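Tylactone synthase starter module and modules 1 & 2 (Streptomyces fradiae, PDB 2Z5L) probably reduces, through its first ketoreductase domain, the beta-keto group of a growing polyketide chain with set stereochemistry during assembly of the tylosin macrolactone. Local coordinates at residues 445-457 with 477-489. Sequence-based numbering, arbitrary orientation.
Sequences ESLSRRGLRAMDP and VVDVDWERFAPAT
R450 reaches T489 side-on, its NE and NH1 both donating to the one hydroxyl oxygen, at 3.1 and 2.9 Å from OG1 and almost in the guanidinium plane. The bend at chi3 (63°) lays one face of the guanidinium against the CE1/CZ side of F485, the planes 23° apart; T489 OG1 in turn donates to F485 O, and R450 NH2 is hydrogen-bonded to N398 OD1, so the buried guanidinium is held through NE and NH1 on one side and NH2 on another. G451, with positive phi, ends the helix in a Schellman motif and sends the chain off alongside 479-481. There R453 N donates to D479 O (2.8 Å) and D481 N to G451 O (2.7 Å), both nearly straight, bracketing a single bridge between L452 and V480. A salt bridge reinforces it: R453 NH2 lies 2.7 Å from D479 OD1, approaching from above the carboxylate plane, while the NE bond to OD2 is weak. L452 CD2 presses tightly against both methyls of V480, and M455 lays SD 4.0 Å from V477 CG1. The axes of 445-450 and 482-489 lie 111° apart, F485 also packing edge-to-face on F498, while M455 and V477 rest on strand 426-430 of the Rossmann-type ketoreductase fold.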
# COMPACT_ATOMS: atom_id res chain seq x y z
N GLU A 445 13.17 9.27 -7.45
CA GLU A 445 13.57 9.92 -8.69
C GLU A 445 12.44 9.91 -9.71
O GLU A 445 12.26 10.87 -10.46
CB GLU A 445 14.81 9.23 -9.27
CG GLU A 445 16.10 9.52 -8.51
CD GLU A 445 17.26 8.67 -8.97
OE1 GLU A 445 17.28 8.25 -10.15
OE2 GLU A 445 18.18 8.43 -8.16
N SER A 446 11.67 8.83 -9.74
CA SER A 446 10.57 8.72 -10.68
C SER A 446 9.42 9.63 -10.28
O SER A 446 8.84 10.31 -11.13
CB SER A 446 10.06 7.30 -10.78
OG SER A 446 8.88 7.25 -11.56
N LEU A 447 9.08 9.63 -9.00
CA LEU A 447 8.00 10.47 -8.48
C LEU A 447 8.33 11.94 -8.69
O LEU A 447 7.44 12.76 -8.92
CB LEU A 447 7.80 10.22 -6.99
CG LEU A 447 7.18 8.90 -6.54
CD1 LEU A 447 7.21 8.81 -5.02
CD2 LEU A 447 5.76 8.82 -7.06
N SER A 448 9.61 12.27 -8.58
CA SER A 448 10.06 13.64 -8.74
C SER A 448 9.73 14.17 -10.12
O SER A 448 9.04 15.19 -10.25
CB SER A 448 11.56 13.71 -8.50
OG SER A 448 11.98 15.06 -8.34
N ARG A 449 10.19 13.48 -11.16
CA ARG A 449 9.95 13.91 -12.53
C ARG A 449 8.46 13.94 -12.86
O ARG A 449 8.00 14.83 -13.57
CB ARG A 449 10.69 13.00 -13.52
CG ARG A 449 12.20 13.16 -13.48
CD ARG A 449 12.63 14.58 -13.85
NE ARG A 449 13.99 14.90 -13.43
CZ ARG A 449 15.09 14.27 -13.85
NH1 ARG A 449 14.99 13.27 -14.73
NH2 ARG A 449 16.28 14.64 -13.40
N ARG A 450 7.71 12.99 -12.33
CA ARG A 450 6.28 12.94 -12.58
C ARG A 450 5.56 14.17 -12.02
O ARG A 450 4.41 14.44 -12.37
CB ARG A 450 5.66 11.66 -12.00
CG ARG A 450 6.03 10.37 -12.76
CD ARG A 450 5.54 9.12 -12.02
NE ARG A 450 4.08 9.06 -11.91
CZ ARG A 450 3.42 8.18 -11.17
NH1 ARG A 450 2.09 8.20 -11.14
NH2 ARG A 450 4.07 7.27 -10.45
N GLY A 451 6.24 14.93 -11.16
CA GLY A 451 5.61 16.11 -10.59
C GLY A 451 5.51 16.25 -9.07
O GLY A 451 4.93 17.23 -8.59
N LEU A 452 6.04 15.30 -8.31
CA LEU A 452 5.98 15.41 -6.86
C LEU A 452 7.07 16.34 -6.37
O LEU A 452 8.19 16.33 -6.90
CB LEU A 452 6.14 14.06 -6.17
CG LEU A 452 5.08 12.98 -6.32
CD1 LEU A 452 5.22 12.01 -5.15
CD2 LEU A 452 3.71 13.58 -6.33
N ARG A 453 6.76 17.13 -5.35
CA ARG A 453 7.73 18.06 -4.78
C ARG A 453 8.04 17.65 -3.34
O ARG A 453 7.17 17.17 -2.62
CB ARG A 453 7.16 19.47 -4.81
CG ARG A 453 7.01 20.03 -6.22
CD ARG A 453 6.22 21.35 -6.25
NE ARG A 453 4.85 21.20 -5.77
CZ ARG A 453 3.83 21.96 -6.17
NH1 ARG A 453 4.05 22.92 -7.06
NH2 ARG A 453 2.61 21.78 -5.68
N ALA A 454 9.29 17.84 -2.94
CA ALA A 454 9.72 17.50 -1.59
C ALA A 454 9.04 18.39 -0.55
O ALA A 454 9.28 19.59 -0.51
CB ALA A 454 11.24 17.63 -1.47
N MET A 455 8.19 17.81 0.29
CA MET A 455 7.49 18.57 1.31
C MET A 455 8.45 19.02 2.40
O MET A 455 9.39 18.31 2.72
CB MET A 455 6.40 17.70 1.93
CG MET A 455 5.34 17.24 0.97
SD MET A 455 4.11 16.30 1.86
CE MET A 455 4.75 14.67 1.65
N ASP A 456 8.22 20.21 2.96
CA ASP A 456 9.09 20.70 4.02
C ASP A 456 8.90 19.83 5.26
O ASP A 456 7.78 19.64 5.73
CB ASP A 456 8.80 22.17 4.34
CG ASP A 456 9.45 22.64 5.65
OD1 ASP A 456 8.74 22.70 6.67
OD2 ASP A 456 10.67 22.93 5.66
N PRO A 457 10.00 19.29 5.80
CA PRO A 457 9.97 18.43 6.98
C PRO A 457 8.98 18.91 8.05
O PRO A 457 8.09 18.16 8.44
CB PRO A 457 11.42 18.46 7.47
CG PRO A 457 12.17 18.54 6.18
CD PRO A 457 11.39 19.59 5.40
N VAL A 477 -0.96 12.66 2.20
CA VAL A 477 -0.45 14.02 2.33
C VAL A 477 0.70 14.13 1.35
O VAL A 477 1.80 13.65 1.63
CB VAL A 477 0.08 14.29 3.76
CG1 VAL A 477 0.65 15.69 3.84
CG2 VAL A 477 -1.05 14.12 4.77
N VAL A 478 0.45 14.74 0.20
CA VAL A 478 1.51 14.89 -0.80
C VAL A 478 1.46 16.23 -1.50
O VAL A 478 0.39 16.80 -1.72
CB VAL A 478 1.41 13.81 -1.90
CG1 VAL A 478 2.65 13.88 -2.78
CG2 VAL A 478 1.24 12.44 -1.30
N ASP A 479 2.63 16.73 -1.88
CA ASP A 479 2.72 17.99 -2.60
C ASP A 479 3.03 17.64 -4.05
O ASP A 479 4.13 17.15 -4.36
CB ASP A 479 3.82 18.87 -2.01
CG ASP A 479 3.96 20.19 -2.75
OD1 ASP A 479 2.93 20.76 -3.16
OD2 ASP A 479 5.10 20.66 -2.91
N VAL A 480 2.06 17.90 -4.94
CA VAL A 480 2.19 17.57 -6.36
C VAL A 480 1.84 18.66 -7.38
O VAL A 480 0.82 19.33 -7.25
CB VAL A 480 1.29 16.39 -6.76
CG1 VAL A 480 1.85 15.72 -8.00
CG2 VAL A 480 1.14 15.44 -5.61
N ASP A 481 2.67 18.78 -8.41
CA ASP A 481 2.45 19.72 -9.49
C ASP A 481 1.56 19.03 -10.53
O ASP A 481 2.04 18.53 -11.55
CB ASP A 481 3.78 20.11 -10.14
CG ASP A 481 3.61 21.06 -11.31
OD1 ASP A 481 4.64 21.37 -11.98
OD2 ASP A 481 2.47 21.50 -11.57
N TRP A 482 0.26 18.98 -10.24
CA TRP A 482 -0.72 18.35 -11.12
C TRP A 482 -0.57 18.74 -12.59
O TRP A 482 -0.91 17.95 -13.48
CB TRP A 482 -2.13 18.69 -10.66
CG TRP A 482 -2.53 17.99 -9.39
CD1 TRP A 482 -3.00 18.58 -8.25
CD2 TRP A 482 -2.57 16.58 -9.17
NE1 TRP A 482 -3.33 17.61 -7.32
CE2 TRP A 482 -3.07 16.38 -7.86
CE3 TRP A 482 -2.23 15.46 -9.94
CZ2 TRP A 482 -3.24 15.11 -7.31
CZ3 TRP A 482 -2.40 14.20 -9.40
CH2 TRP A 482 -2.90 14.03 -8.09
N GLU A 483 -0.08 19.94 -12.85
CA GLU A 483 0.09 20.40 -14.23
C GLU A 483 1.30 19.72 -14.85
O GLU A 483 1.78 20.12 -15.91
CB GLU A 483 0.27 21.92 -14.27
CG GLU A 483 -0.96 22.72 -13.82
CD GLU A 483 -2.14 22.58 -14.77
OE1 GLU A 483 -3.24 23.04 -14.41
OE2 GLU A 483 -1.97 22.01 -15.87
N ARG A 484 1.78 18.68 -14.18
CA ARG A 484 2.94 17.95 -14.66
C ARG A 484 2.79 16.47 -14.36
O ARG A 484 3.43 15.63 -14.99
CB ARG A 484 4.20 18.49 -13.99
CG ARG A 484 5.49 17.89 -14.52
CD ARG A 484 6.68 18.51 -13.80
NE ARG A 484 7.95 17.97 -14.29
CZ ARG A 484 9.13 18.22 -13.72
NH1 ARG A 484 9.19 18.99 -12.64
NH2 ARG A 484 10.24 17.69 -14.21
N PHE A 485 1.92 16.15 -13.41
CA PHE A 485 1.68 14.78 -13.00
C PHE A 485 0.64 14.11 -13.89
O PHE A 485 0.90 13.06 -14.48
CB PHE A 485 1.19 14.75 -11.55
CG PHE A 485 1.29 13.40 -10.90
CD1 PHE A 485 2.48 12.99 -10.31
CD2 PHE A 485 0.20 12.55 -10.88
CE1 PHE A 485 2.57 11.74 -9.70
CE2 PHE A 485 0.28 11.29 -10.27
CZ PHE A 485 1.47 10.89 -9.68
N ALA A 486 -0.54 14.71 -13.97
CA ALA A 486 -1.63 14.17 -14.78
C ALA A 486 -1.18 13.77 -16.18
O ALA A 486 -1.37 12.63 -16.60
CB ALA A 486 -2.77 15.17 -14.86
N PRO A 487 -0.56 14.69 -16.93
CA PRO A 487 -0.12 14.35 -18.28
C PRO A 487 0.96 13.26 -18.31
O PRO A 487 0.92 12.37 -19.16
CB PRO A 487 0.38 15.69 -18.82
CG PRO A 487 0.90 16.37 -17.60
CD PRO A 487 -0.17 16.07 -16.58
N ALA A 488 1.91 13.35 -17.39
CA ALA A 488 3.01 12.39 -17.31
C ALA A 488 2.53 10.98 -16.99
O ALA A 488 2.81 10.03 -17.72
CB ALA A 488 4.01 12.84 -16.26
N THR A 489 1.81 10.86 -15.89
CA THR A 489 1.28 9.59 -15.45
C THR A 489 0.35 8.99 -16.50
O THR A 489 0.25 7.77 -16.63
CB THR A 489 0.54 9.77 -14.13
OG1 THR A 489 1.46 10.26 -13.14
CG2 THR A 489 -0.06 8.45 -13.65
O HOH W 1 5.48 15.24 -2.40